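Local coordinates for geranyltranstransferase (Campylobacter jejuni, PDB 3NPK), which probably joins isopentenyl diphosphate to geranyl diphosphate, releasing pyrophosphate and forming farnesyl diphosphate, at residues 63-68 / 119-124; 52-57 / 188-193; 32-37 / 94-99; 201-206 / 258-263. One frame throughout, in Å; residues are numbered along the deposited sequence. Where two conformers were deposited one is given.

Interaction 1. Residues 63-68 / 119-124; sequences LDVALA and LVLSHA
The carbonyl oxygen of Val-120 and OD2 of Asp-64 share one water, which donates to both: its bond to Val-120 O is 2.7 Å long, and the one to Asp-64 OD2 is weak. Asp-64 can lean toward the water because its CG stands beside the backbone N (chi1 -76°), while its other oxygen, OD1, is held by His-12 of helix 5-14. The carboxylate thus bonds directly to helix 5-14 and only weakly, through water, to helix 103-122. Beside this polar link the contact turns greasy. Val-120 points CG1 at helix 59-80, touching Asp-64 O at 3.2 Å, an oxygen already used by the backbone N of Ala-68. The same methyl lies 4.2 Å from Leu-67 CD2, so it fits between successive turns. Deeper in, CD2 of Leu-121 rests 4.0 Å from CG2 of Val-65 and almost as near to CG1, straddled by the two valine methyls. CG of Leu-121 sits 4.0 Å from Ala-68 CB. Ala-124, just past the helix end, puts its CB against Asp-64 CB at 4.1 Å. That end is pinned at Leu-119 O, which takes bonds from His-123 N, Ser-122 OG and His-123 ND1; the last donor lies above the carbonyl plane. Helices 59-80 and 103-122 meet here with Leu-134 of helix 128-142 and Met-185 of helix 164-189 packed on both Val-65 and Leu-121, Phe-9 of helix 5-14 covering Leu-67, and Lys-136 of the second subunit lying against His-123.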
loop_
_atom_site.group_PDB
_atom_site.type_symbol
_atom_site.label_atom_id
_atom_site.label_comp_id
_atom_site.label_asym_id
_atom_site.label_seq_id
_atom_site.Cartn_x
_atom_site.Cartn_y
_atom_site.Cartn_z
ATOM N N LEU A 63 -14.883 12.545 3.359
ATOM C CA LEU A 63 -13.889 12.605 4.416
ATOM C C LEU A 63 -13.019 11.353 4.447
ATOM O O LEU A 63 -11.824 11.448 4.737
ATOM C CB LEU A 63 -14.556 12.823 5.779
ATOM C CG LEU A 63 -15.136 14.223 5.985
ATOM C CD1 LEU A 63 -16.106 14.224 7.161
ATOM C CD2 LEU A 63 -14.067 15.295 6.153
ATOM N N ASP A 64 -13.604 10.189 4.149
ATOM C CA ASP A 64 -12.833 8.939 4.131
ATOM C C ASP A 64 -11.801 8.957 3.002
ATOM O O ASP A 64 -10.740 8.351 3.117
ATOM C CB ASP A 64 -13.729 7.715 3.929
ATOM C CG ASP A 64 -14.494 7.322 5.174
ATOM O OD1 ASP A 64 -14.105 7.735 6.294
ATOM O OD2 ASP A 64 -15.490 6.570 5.024
ATOM N N VAL A 65 -12.111 9.640 1.902
ATOM C CA VAL A 65 -11.178 9.684 0.777
ATOM C C VAL A 65 -10.026 10.621 1.138
ATOM O O VAL A 65 -8.857 10.318 0.868
ATOM C CB VAL A 65 -11.892 10.132 -0.537
ATOM C CG1 VAL A 65 -10.947 10.017 -1.722
ATOM C CG2 VAL A 65 -13.139 9.286 -0.769
ATOM N N ALA A 66 -10.348 11.748 1.770
ATOM C CA ALA A 66 -9.322 12.638 2.306
ATOM C C ALA A 66 -8.440 11.895 3.308
ATOM O O ALA A 66 -7.212 12.092 3.342
ATOM C CB ALA A 66 -9.968 13.860 2.971
ATOM N N LEU A 67 -9.058 11.052 4.135
ATOM C CA LEU A 67 -8.318 10.269 5.118
ATOM C C LEU A 67 -7.304 9.342 4.441
ATOM O O LEU A 67 -6.142 9.260 4.864
ATOM C CB LEU A 67 -9.279 9.454 5.977
ATOM C CG LEU A 67 -8.662 8.827 7.231
ATOM C CD1 LEU A 67 -8.122 9.934 8.127
ATOM C CD2 LEU A 67 -9.726 8.019 7.953
ATOM N N ALA A 68 -7.731 8.664 3.380
ATOM C CA ALA A 68 -6.835 7.789 2.627
ATOM C C ALA A 68 -5.608 8.556 2.109
ATOM O O ALA A 68 -4.473 8.053 2.185
ATOM C CB ALA A 68 -7.582 7.147 1.472
ATOM N N LEU A 119 -7.863 0.182 2.239
ATOM C CA LEU A 119 -8.992 -0.334 3.009
ATOM C C LEU A 119 -10.017 0.773 3.262
ATOM O O LEU A 119 -11.213 0.589 3.041
ATOM C CB LEU A 119 -8.529 -0.947 4.338
ATOM C CG LEU A 119 -9.611 -1.678 5.139
ATOM C CD1 LEU A 119 -10.213 -2.835 4.327
ATOM C CD2 LEU A 119 -9.021 -2.206 6.434
ATOM N N VAL A 120 -9.543 1.927 3.715
ATOM C CA VAL A 120 -10.434 3.047 4.009
ATOM C C VAL A 120 -11.146 3.513 2.743
ATOM O O VAL A 120 -12.360 3.751 2.744
ATOM C CB VAL A 120 -9.670 4.214 4.675
ATOM C CG1 VAL A 120 -10.509 5.498 4.649
ATOM C CG2 VAL A 120 -9.282 3.827 6.092
ATOM N N LEU A 121 -10.408 3.628 1.642
ATOM C CA LEU A 121 -11.035 4.089 0.404
ATOM C C LEU A 121 -12.113 3.097 -0.038
ATOM O O LEU A 121 -13.222 3.495 -0.452
ATOM C CB LEU A 121 -9.978 4.216 -0.689
ATOM C CG LEU A 121 -9.905 5.539 -1.415
ATOM C CD1 LEU A 121 -8.808 5.504 -2.503
ATOM C CD2 LEU A 121 -11.274 5.886 -1.933
ATOM N N SER A 122 -11.812 1.807 0.060
ATOM C CA SER A 122 -12.739 0.793 -0.426
ATOM C C SER A 122 -14.030 0.733 0.396
ATOM O O SER A 122 -15.053 0.255 -0.100
ATOM C CB SER A 122 -12.061 -0.576 -0.500
ATOM O OG SER A 122 -11.812 -1.128 0.783
ATOM N N HIS A 123 -13.956 1.203 1.640
ATOM C CA HIS A 123 -15.117 1.252 2.531
ATOM C C HIS A 123 -15.885 2.584 2.553
ATOM O O HIS A 123 -16.885 2.721 3.273
ATOM C CB HIS A 123 -14.702 0.847 3.948
ATOM C CG HIS A 123 -14.653 -0.633 4.147
ATOM N ND1 HIS A 123 -13.496 -1.380 4.014
ATOM C CD2 HIS A 123 -15.630 -1.514 4.478
ATOM C CE1 HIS A 123 -13.767 -2.653 4.264
ATOM N NE2 HIS A 123 -15.053 -2.760 4.533
ATOM N N ALA A 124 -15.468 3.544 1.726
ATOM C CA ALA A 124 -16.163 4.823 1.680
ATOM C C ALA A 124 -17.615 4.638 1.233
ATOM O O ALA A 124 -17.945 3.709 0.471
ATOM C CB ALA A 124 -15.457 5.788 0.749
HETATM O O HOH W 1 -14.070 4.056 4.873
#

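Interaction 2. Residues 52-57 / 188-193; sequences QSNKPE and EICELN
Lys-55 lies stretched along Cys-190 and reaches on toward Glu-191, while Asn-54 comes in beside it, so that both neighbours cover the same side of the cysteine. The lysine begins at the sulfur, with its CB 3.8 Å from Cys-190 SG, and its extended chain then slides past the cysteine backbone until CE is 3.1 Å from Cys-190 O. The ammonium nitrogen is near that carbonyl too, but at a poor angle for a bond. Asn-54, its CG anti to the backbone N (chi1 -166°), lays OD1 3.4 Å from Cys-190 CB. Glu-191 sits at the positive-phi position of a Schellman motif that ends helix 164-189, and its extended side chain crosses that of Lys-55 at a slant. Between their ends, OE1 of Glu-191 is 4.0 Å from NZ of Lys-55, too far for a salt bridge. One water accepts a hydrogen bond from Lys-55 NZ and donates to both Glu-191 OE1 and Ile-189 O; another donates to Asn-54 OD1 and Cys-190 O. OE2 of Glu-191 has its direct ion pair with Lys-127. The two helix ends are thus linked by water: Lys-55 and Glu-191 share a molecule instead of a direct ion pair, and any electrostatic gain is probably modest.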
loop_
_atom_site.group_PDB
_atom_site.type_symbol
_atom_site.label_atom_id
_atom_site.label_comp_id
_atom_site.label_asym_id
_atom_site.label_seq_id
_atom_site.Cartn_x
_atom_site.Cartn_y
_atom_site.Cartn_z
ATOM N N GLN A 52 -16.678 20.234 -1.708
ATOM C CA GLN A 52 -17.541 21.261 -1.131
ATOM C C GLN A 52 -18.064 22.228 -2.199
ATOM O O GLN A 52 -19.229 22.626 -2.172
ATOM C CB GLN A 52 -16.802 22.024 -0.025
ATOM C CG GLN A 52 -17.608 23.182 0.579
ATOM C CD GLN A 52 -18.906 22.751 1.240
ATOM O OE1 GLN A 52 -19.146 21.565 1.475
ATOM N NE2 GLN A 52 -19.758 23.726 1.540
ATOM N N SER A 53 -17.204 22.582 -3.147
ATOM C CA SER A 53 -17.536 23.582 -4.162
ATOM C C SER A 53 -18.484 23.045 -5.230
ATOM O O SER A 53 -19.173 23.813 -5.906
ATOM C CB SER A 53 -16.262 24.100 -4.836
ATOM O OG SER A 53 -15.760 23.163 -5.778
ATOM N N ASN A 54 -18.521 21.731 -5.394
ATOM C CA ASN A 54 -19.228 21.148 -6.527
ATOM C C ASN A 54 -20.429 20.282 -6.137
ATOM O O ASN A 54 -21.518 20.389 -6.725
ATOM C CB ASN A 54 -18.244 20.332 -7.369
ATOM C CG ASN A 54 -18.799 19.983 -8.717
ATOM O OD1 ASN A 54 -19.347 18.906 -8.907
ATOM N ND2 ASN A 54 -18.692 20.915 -9.660
ATOM N N LYS A 55 -20.214 19.401 -5.163
ATOM C CA LYS A 55 -21.276 18.538 -4.655
ATOM C C LYS A 55 -21.192 18.482 -3.142
ATOM O O LYS A 55 -20.748 17.483 -2.569
ATOM C CB LYS A 55 -21.153 17.133 -5.241
ATOM C CG LYS A 55 -21.718 16.988 -6.639
ATOM C CD LYS A 55 -21.942 15.524 -6.963
ATOM C CE LYS A 55 -22.368 15.327 -8.408
ATOM N NZ LYS A 55 -22.807 13.920 -8.637
ATOM N N PRO A 56 -21.598 19.569 -2.482
ATOM C CA PRO A 56 -21.451 19.625 -1.025
ATOM C C PRO A 56 -22.235 18.521 -0.333
ATOM O O PRO A 56 -21.936 18.203 0.821
ATOM C CB PRO A 56 -22.017 21.007 -0.673
ATOM C CG PRO A 56 -22.824 21.408 -1.905
ATOM C CD PRO A 56 -22.030 20.867 -3.030
ATOM N N GLU A 57 -23.217 17.938 -1.026
ATOM C CA GLU A 57 -23.996 16.839 -0.445
ATOM C C GLU A 57 -23.172 15.557 -0.263
ATOM O O GLU A 57 -23.628 14.603 0.362
ATOM C CB GLU A 57 -25.249 16.546 -1.288
ATOM C CG GLU A 57 -24.947 15.987 -2.676
ATOM C CD GLU A 57 -24.842 17.049 -3.769
ATOM O OE1 GLU A 57 -24.452 18.205 -3.495
ATOM O OE2 GLU A 57 -25.162 16.710 -4.924
ATOM N N GLU A 188 -13.383 13.265 -9.101
ATOM C CA GLU A 188 -13.947 11.937 -9.315
ATOM C C GLU A 188 -15.100 11.640 -8.359
ATOM O O GLU A 188 -16.111 11.046 -8.759
ATOM C CB GLU A 188 -12.859 10.866 -9.251
ATOM C CG GLU A 188 -11.925 10.966 -10.486
ATOM C CD GLU A 188 -10.712 10.054 -10.454
ATOM O OE1 GLU A 188 -10.146 9.799 -9.362
ATOM O OE2 GLU A 188 -10.324 9.593 -11.555
ATOM N N ILE A 189 -14.966 12.054 -7.099
ATOM C CA ILE A 189 -16.087 11.924 -6.155
ATOM C C ILE A 189 -17.354 12.587 -6.716
ATOM O O ILE A 189 -18.475 12.047 -6.599
ATOM C CB ILE A 189 -15.727 12.544 -4.795
ATOM C CG1 ILE A 189 -14.685 11.677 -4.096
ATOM C CG2 ILE A 189 -16.966 12.705 -3.906
ATOM C CD1 ILE A 189 -13.943 12.406 -2.975
ATOM N N CYS A 190 -17.169 13.754 -7.326
ATOM C CA CYS A 190 -18.272 14.544 -7.868
ATOM C C CYS A 190 -18.715 14.115 -9.262
ATOM O O CYS A 190 -19.664 14.691 -9.820
ATOM C CB CYS A 190 -17.863 16.012 -7.910
ATOM S SG CYS A 190 -17.544 16.707 -6.287
ATOM N N GLU A 191 -18.015 13.131 -9.826
ATOM C CA GLU A 191 -18.283 12.658 -11.184
ATOM C C GLU A 191 -18.202 13.820 -12.181
ATOM O O GLU A 191 -18.993 13.917 -13.132
ATOM C CB GLU A 191 -19.618 11.892 -11.253
ATOM C CG GLU A 191 -19.541 10.544 -10.548
ATOM C CD GLU A 191 -20.892 9.858 -10.455
ATOM O OE1 GLU A 191 -21.653 10.195 -9.536
ATOM O OE2 GLU A 191 -21.189 8.978 -11.295
ATOM N N LEU A 192 -17.221 14.699 -11.969
ATOM C CA LEU A 192 -16.964 15.797 -12.897
ATOM C C LEU A 192 -16.437 15.254 -14.221
ATOM O O LEU A 192 -15.729 14.240 -14.256
ATOM C CB LEU A 192 -15.957 16.781 -12.293
ATOM C CG LEU A 192 -15.689 18.066 -13.080
ATOM C CD1 LEU A 192 -16.923 18.974 -13.135
ATOM C CD2 LEU A 192 -14.509 18.803 -12.472
ATOM N N ASN A 193 -16.802 15.910 -15.316
ATOM C CA ASN A 193 -16.370 15.462 -16.626
ATOM C C ASN A 193 -14.837 15.372 -16.726
ATOM O O ASN A 193 -14.103 16.058 -15.998
ATOM C CB ASN A 193 -16.947 16.390 -17.708
ATOM C CG ASN A 193 -16.470 17.821 -17.560
ATOM O OD1 ASN A 193 -17.161 18.686 -16.987
ATOM N ND2 ASN A 193 -15.282 18.082 -18.069
HETATM O O HOH W 2 -19.752 17.171 -10.951
HETATM O O HOH W 3 -21.067 11.904 -7.606
#

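Interaction 3. Residues 32-37 / 94-99; sequences ALMLKA and IPTLHK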
loop_
_atom_site.group_PDB
_atom_site.type_symbol
_atom_site.label_atom_id
_atom_site.label_comp_id
_atom_site.label_asym_id
_atom_site.label_seq_id
_atom_site.Cartn_x
_atom_site.Cartn_y
_atom_site.Cartn_z
ATOM N N ALA A 32 -1.039 5.705 15.493
ATOM C CA ALA A 32 -1.725 6.985 15.670
ATOM C C ALA A 32 -0.770 8.169 15.774
ATOM O O ALA A 32 -1.121 9.281 15.432
ATOM C CB ALA A 32 -2.610 6.931 16.916
ATOM N N LEU A 33 0.440 7.918 16.257
ATOM C CA LEU A 33 1.311 8.991 16.714
ATOM C C LEU A 33 1.534 10.085 15.670
ATOM O O LEU A 33 1.341 11.266 15.947
ATOM C CB LEU A 33 2.653 8.404 17.157
ATOM C CG LEU A 33 3.561 9.308 17.983
ATOM C CD1 LEU A 33 2.878 9.647 19.311
ATOM C CD2 LEU A 33 4.906 8.635 18.215
HETATM N N MSE A 34 1.957 9.703 14.470
HETATM C CA MSE A 34 2.252 10.694 13.443
HETATM C C MSE A 34 1.012 11.313 12.830
HETATM O O MSE A 34 1.054 12.457 12.366
HETATM C CB MSE A 34 3.128 10.109 12.340
HETATM C CG MSE A 34 4.597 10.197 12.608
HETATM SE SE MSE A 34 5.296 12.023 12.990
HETATM C CE MSE A 34 6.927 11.442 13.875
ATOM N N LEU A 35 -0.085 10.562 12.821
ATOM C CA LEU A 35 -1.343 11.088 12.305
ATOM C C LEU A 35 -1.871 12.190 13.203
ATOM O O LEU A 35 -2.404 13.195 12.725
ATOM C CB LEU A 35 -2.373 9.967 12.184
ATOM C CG LEU A 35 -2.073 8.927 11.101
ATOM C CD1 LEU A 35 -3.033 7.761 11.282
ATOM C CD2 LEU A 35 -2.232 9.556 9.712
ATOM N N LYS A 36 -1.720 11.999 14.511
ATOM C CA LYS A 36 -2.236 12.953 15.483
ATOM C C LYS A 36 -1.308 14.126 15.737
ATOM O O LYS A 36 -1.766 15.200 16.140
ATOM C CB LYS A 36 -2.504 12.250 16.811
ATOM C CG LYS A 36 -3.763 11.417 16.809
ATOM C CD LYS A 36 -4.266 11.188 18.235
ATOM C CE LYS A 36 -3.522 10.049 18.906
ATOM N NZ LYS A 36 -3.749 10.012 20.381
ATOM N N ALA A 37 -0.010 13.919 15.514
ATOM C CA ALA A 37 1.019 14.871 15.960
ATOM C C ALA A 37 0.927 16.192 15.220
ATOM O O ALA A 37 1.195 17.264 15.777
ATOM C CB ALA A 37 2.407 14.273 15.774
ATOM N N ILE A 94 7.553 16.097 17.054
ATOM C CA ILE A 94 7.849 15.000 17.968
ATOM C C ILE A 94 8.978 14.145 17.404
ATOM O O ILE A 94 9.320 14.266 16.229
ATOM C CB ILE A 94 6.604 14.114 18.194
ATOM C CG1 ILE A 94 6.046 13.581 16.867
ATOM C CG2 ILE A 94 5.526 14.897 18.935
ATOM C CD1 ILE A 94 5.097 12.407 17.052
ATOM N N PRO A 95 9.572 13.278 18.240
ATOM C CA PRO A 95 10.563 12.345 17.689
ATOM C C PRO A 95 9.948 11.456 16.621
ATOM O O PRO A 95 8.763 11.146 16.655
ATOM C CB PRO A 95 10.978 11.506 18.902
ATOM C CG PRO A 95 10.731 12.411 20.075
ATOM C CD PRO A 95 9.477 13.182 19.708
ATOM N N THR A 96 10.757 11.063 15.654
ATOM C CA THR A 96 10.304 10.119 14.644
ATOM C C THR A 96 10.031 8.739 15.246
ATOM O O THR A 96 10.522 8.418 16.344
ATOM C CB THR A 96 11.335 10.021 13.527
ATOM O OG1 THR A 96 12.640 9.961 14.127
ATOM C CG2 THR A 96 11.242 11.251 12.635
ATOM N N LEU A 97 9.239 7.922 14.549
ATOM C CA LEU A 97 8.856 6.615 15.097
ATOM C C LEU A 97 10.041 5.706 15.364
ATOM O O LEU A 97 10.009 4.894 16.286
ATOM C CB LEU A 97 7.877 5.877 14.181
ATOM C CG LEU A 97 6.448 6.412 14.158
ATOM C CD1 LEU A 97 5.614 5.539 13.222
ATOM C CD2 LEU A 97 5.851 6.496 15.552
ATOM N N HIS A 98 11.084 5.804 14.547
ATOM C CA HIS A 98 12.200 4.895 14.766
ATOM C C HIS A 98 13.025 5.318 15.980
ATOM O O HIS A 98 13.775 4.513 16.516
ATOM C CB HIS A 98 13.068 4.747 13.512
ATOM C CG HIS A 98 13.667 6.026 13.043
ATOM N ND1 HIS A 98 12.998 6.900 12.214
ATOM C CD2 HIS A 98 14.864 6.596 13.306
ATOM C CE1 HIS A 98 13.768 7.946 11.971
ATOM N NE2 HIS A 98 14.905 7.787 12.626
ATOM N N LYS A 99 12.876 6.569 16.412
ATOM C CA LYS A 99 13.522 7.026 17.647
ATOM C C LYS A 99 12.673 6.710 18.879
ATOM O O LYS A 99 13.200 6.274 19.904
ATOM C CB LYS A 99 13.792 8.527 17.579
ATOM C CG LYS A 99 14.660 8.962 16.387
ATOM C CD LYS A 99 16.073 8.435 16.495
ATOM C CE LYS A 99 16.741 8.967 17.756
ATOM N NZ LYS A 99 18.193 8.630 17.819
#
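Ile-94 drives its CD1 into the side of helix 27-37, and here the packing is tight: that methyl is 3.5 Å from Ala-37 CB and 3.6 Å from Leu-33 CG. With chi1 at 56°, CG1 sits between the backbone N and the carbonyl carbon, which aims the branch at the helix. Met-34, modelled as selenomethionine, runs past Ile-94 in the opposite direction. A bend at chi2 (-55°) carries its CE on to the backbone beyond, 3.3 Å from Pro-95 O and 3.7 Å from Thr-96 CA. Ile-94 and Pro-95 form the second strand of a small antiparallel hairpin with 90-91, next to the family's first aspartate-rich motif, which begins at the end of helix 59-80. Arg-92, in the turn of this hairpin, is one of the residues around the bound pyrophosphate, and its NH1 bonds to Met-34 O, so the helix and the turn meet close to the ligand. Farther along, Leu-33 and Leu-97 slide past each other in opposite senses and touch through their CD2 methyls at 3.5 Å. The fit is slacker between Met-34 CG and Leu-97 CG, 4.5 Å apart. Leu-97 also packs on Ile-78 of helix 59-80 and on Ala-106 and Val-109 of helix 103-122, whereas Leu-33, Ala-37 and Ile-94 lie partly open to solvent and the ring of Pro-95 stays back from the helix, its contact being made by the carbonyl.

Interaction 4. Residues 201-206 / 258-263; sequences YKLGLK and NECEQD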
loop_
_atom_site.group_PDB
_atom_site.type_symbol
_atom_site.label_atom_id
_atom_site.label_comp_id
_atom_site.label_asym_id
_atom_site.label_seq_id
_atom_site.Cartn_x
_atom_site.Cartn_y
_atom_site.Cartn_z
ATOM N N TYR A 201 -6.190 18.385 -12.520
ATOM C CA TYR A 201 -4.989 17.592 -12.248
ATOM C C TYR A 201 -3.734 18.350 -12.696
ATOM O O TYR A 201 -2.749 18.439 -11.964
ATOM C CB TYR A 201 -5.089 16.240 -12.944
ATOM C CG TYR A 201 -3.926 15.306 -12.700
ATOM C CD1 TYR A 201 -3.935 14.401 -11.643
ATOM C CD2 TYR A 201 -2.820 15.321 -13.538
ATOM C CE1 TYR A 201 -2.872 13.523 -11.438
ATOM C CE2 TYR A 201 -1.751 14.455 -13.339
ATOM C CZ TYR A 201 -1.782 13.563 -12.287
ATOM O OH TYR A 201 -0.734 12.700 -12.087
ATOM N N LYS A 202 -3.779 18.921 -13.896
ATOM C CA LYS A 202 -2.635 19.675 -14.406
ATOM C C LYS A 202 -2.320 20.900 -13.551
ATOM O O LYS A 202 -1.154 21.250 -13.362
ATOM C CB LYS A 202 -2.866 20.071 -15.860
ATOM C CG LYS A 202 -2.808 18.893 -16.794
ATOM C CD LYS A 202 -2.973 19.351 -18.231
ATOM C CE LYS A 202 -2.702 18.217 -19.212
ATOM N NZ LYS A 202 -2.225 18.725 -20.535
ATOM N N LEU A 203 -3.347 21.536 -12.998
ATOM C CA LEU A 203 -3.119 22.643 -12.072
ATOM C C LEU A 203 -2.401 22.148 -10.816
ATOM O O LEU A 203 -1.462 22.791 -10.335
ATOM C CB LEU A 203 -4.437 23.320 -11.710
ATOM C CG LEU A 203 -4.399 24.324 -10.557
ATOM C CD1 LEU A 203 -3.519 25.531 -10.903
ATOM C CD2 LEU A 203 -5.824 24.793 -10.204
ATOM N N GLY A 204 -2.819 20.996 -10.297
ATOM C CA GLY A 204 -2.109 20.398 -9.168
ATOM C C GLY A 204 -0.630 20.152 -9.449
ATOM O O GLY A 204 0.222 20.403 -8.590
ATOM N N LEU A 205 -0.310 19.681 -10.655
ATOM C CA LEU A 205 1.092 19.441 -11.016
ATOM C C LEU A 205 1.874 20.741 -10.962
ATOM O O LEU A 205 3.019 20.777 -10.493
ATOM C CB LEU A 205 1.199 18.868 -12.424
ATOM C CG LEU A 205 0.634 17.474 -12.645
ATOM C CD1 LEU A 205 0.811 17.119 -14.120
ATOM C CD2 LEU A 205 1.287 16.414 -11.718
ATOM N N LYS A 206 1.258 21.811 -11.458
ATOM C CA LYS A 206 1.920 23.115 -11.473
ATOM C C LYS A 206 2.145 23.630 -10.050
ATOM O O LYS A 206 3.210 24.144 -9.728
ATOM C CB LYS A 206 1.119 24.124 -12.298
ATOM C CG LYS A 206 1.901 25.377 -12.634
ATOM C CD LYS A 206 1.157 26.248 -13.621
ATOM C CE LYS A 206 1.154 25.624 -14.992
ATOM N NZ LYS A 206 0.476 26.517 -15.965
ATOM N N ASN A 258 1.658 33.136 -12.227
ATOM C CA ASN A 258 0.756 33.871 -13.115
ATOM C C ASN A 258 -0.081 32.927 -13.976
ATOM O O ASN A 258 -1.264 33.171 -14.211
ATOM C CB ASN A 258 1.513 34.870 -14.000
ATOM C CG ASN A 258 0.580 35.660 -14.907
ATOM O OD1 ASN A 258 0.488 35.390 -16.105
ATOM N ND2 ASN A 258 -0.138 36.622 -14.330
ATOM N N GLU A 259 0.533 31.846 -14.446
ATOM C CA GLU A 259 -0.217 30.840 -15.180
ATOM C C GLU A 259 -1.280 30.217 -14.280
ATOM O O GLU A 259 -2.424 30.023 -14.690
ATOM C CB GLU A 259 0.721 29.769 -15.723
ATOM C CG GLU A 259 1.621 30.285 -16.834
ATOM C CD GLU A 259 2.630 29.262 -17.300
ATOM O OE1 GLU A 259 2.601 28.115 -16.803
ATOM O OE2 GLU A 259 3.453 29.613 -18.171
ATOM N N CYS A 260 -0.903 29.909 -13.045
ATOM C CA CYS A 260 -1.870 29.343 -12.113
ATOM C C CYS A 260 -3.029 30.304 -11.861
ATOM O O CYS A 260 -4.171 29.866 -11.741
ATOM C CB CYS A 260 -1.209 28.911 -10.796
ATOM S SG CYS A 260 -0.265 27.364 -10.908
ATOM N N GLU A 261 -2.746 31.604 -11.801
ATOM C CA GLU A 261 -3.791 32.609 -11.622
ATOM C C GLU A 261 -4.821 32.523 -12.754
ATOM O O GLU A 261 -6.038 32.604 -12.528
ATOM C CB GLU A 261 -3.155 34.005 -11.554
ATOM C CG GLU A 261 -4.131 35.178 -11.538
ATOM C CD GLU A 261 -3.413 36.523 -11.432
ATOM O OE1 GLU A 261 -2.595 36.697 -10.506
ATOM O OE2 GLU A 261 -3.651 37.406 -12.282
ATOM N N GLN A 262 -4.334 32.348 -13.981
ATOM C CA GLN A 262 -5.222 32.202 -15.131
ATOM C C GLN A 262 -6.026 30.903 -15.057
ATOM O O GLN A 262 -7.229 30.877 -15.358
ATOM C CB GLN A 262 -4.412 32.255 -16.426
ATOM C CG GLN A 262 -3.657 33.554 -16.592
ATOM C CD GLN A 262 -2.759 33.552 -17.801
ATOM O OE1 GLN A 262 -3.145 33.095 -18.882
ATOM N NE2 GLN A 262 -1.552 34.078 -17.636
ATOM N N ASP A 263 -5.360 29.827 -14.643
ATOM C CA ASP A 263 -6.009 28.528 -14.503
ATOM C C ASP A 263 -7.088 28.560 -13.419
ATOM O O ASP A 263 -8.148 27.944 -13.562
ATOM C CB ASP A 263 -4.983 27.435 -14.193
ATOM C CG ASP A 263 -3.939 27.276 -15.294
ATOM O OD1 ASP A 263 -4.246 27.592 -16.467
ATOM O OD2 ASP A 263 -2.812 26.827 -14.981
#
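Lys-206 reaches across to two acids of the facing helix, Glu-259 and Asp-263, which stand one turn apart. The firm bond is from NZ of Lys-206 to OE1 of Glu-259, 2.8 Å, arriving on the anti side of the carboxylate and 26° out of its plane. The second, from Lys-206 NZ to Asp-263 OD2, is weak at 3.4 Å, although it still counts as a salt bridge. A bend at chi3 (-72°) turns the end of the lysine so that it crosses both acidic side chains at about a right angle. The helices, 194-220 and 246-265, run antiparallel, with the axes of the two short segments 10.5 Å apart and 156° between their directions. They belong to the helical bundle of the prenyl synthase fold, and helix 194-220 also bears the family's second aspartate-rich motif farther on. Beneath the ions, Leu-203 turns CD1 toward the sulfur of Cys-260 and comes within 4.1 Å of Asp-263 CB; the cysteine was deposited in two conformers, so its own contacts are less certain. Away from the interface, Gln-262 NE2 donates to Asn-258 OD1 at 2.9 Å, a bent bond between residues one turn apart on the same helix. On the far side of the first helix, the hydroxyl of Tyr-201 is paired with Asn-141 OD1, while its ring lies against Arg-177 and Ala-180 of helix 164-189.

In the fold
From the N terminus, helix 27-37 opens interaction 3, helix 42-54 opens interaction 2 and helix 59-80 opens interaction 1. Interaction 3 closes first, at the hairpin strand 94-95 and helix 97-100, and interaction 1 next, at the end of helix 103-122, so these two cross. Interaction 2 closes last of the three, at the end of helix 164-189; its long loop encloses interaction 1 and crosses interaction 3, which lies on the opposite side of the chain's centre. Interactions 1 and 2 touch where Val-65 packs on Ile-189. Interaction 4 follows in series, tying helix 194-220 to helix 246-265 about 33 Å, centre to centre, from interaction 3.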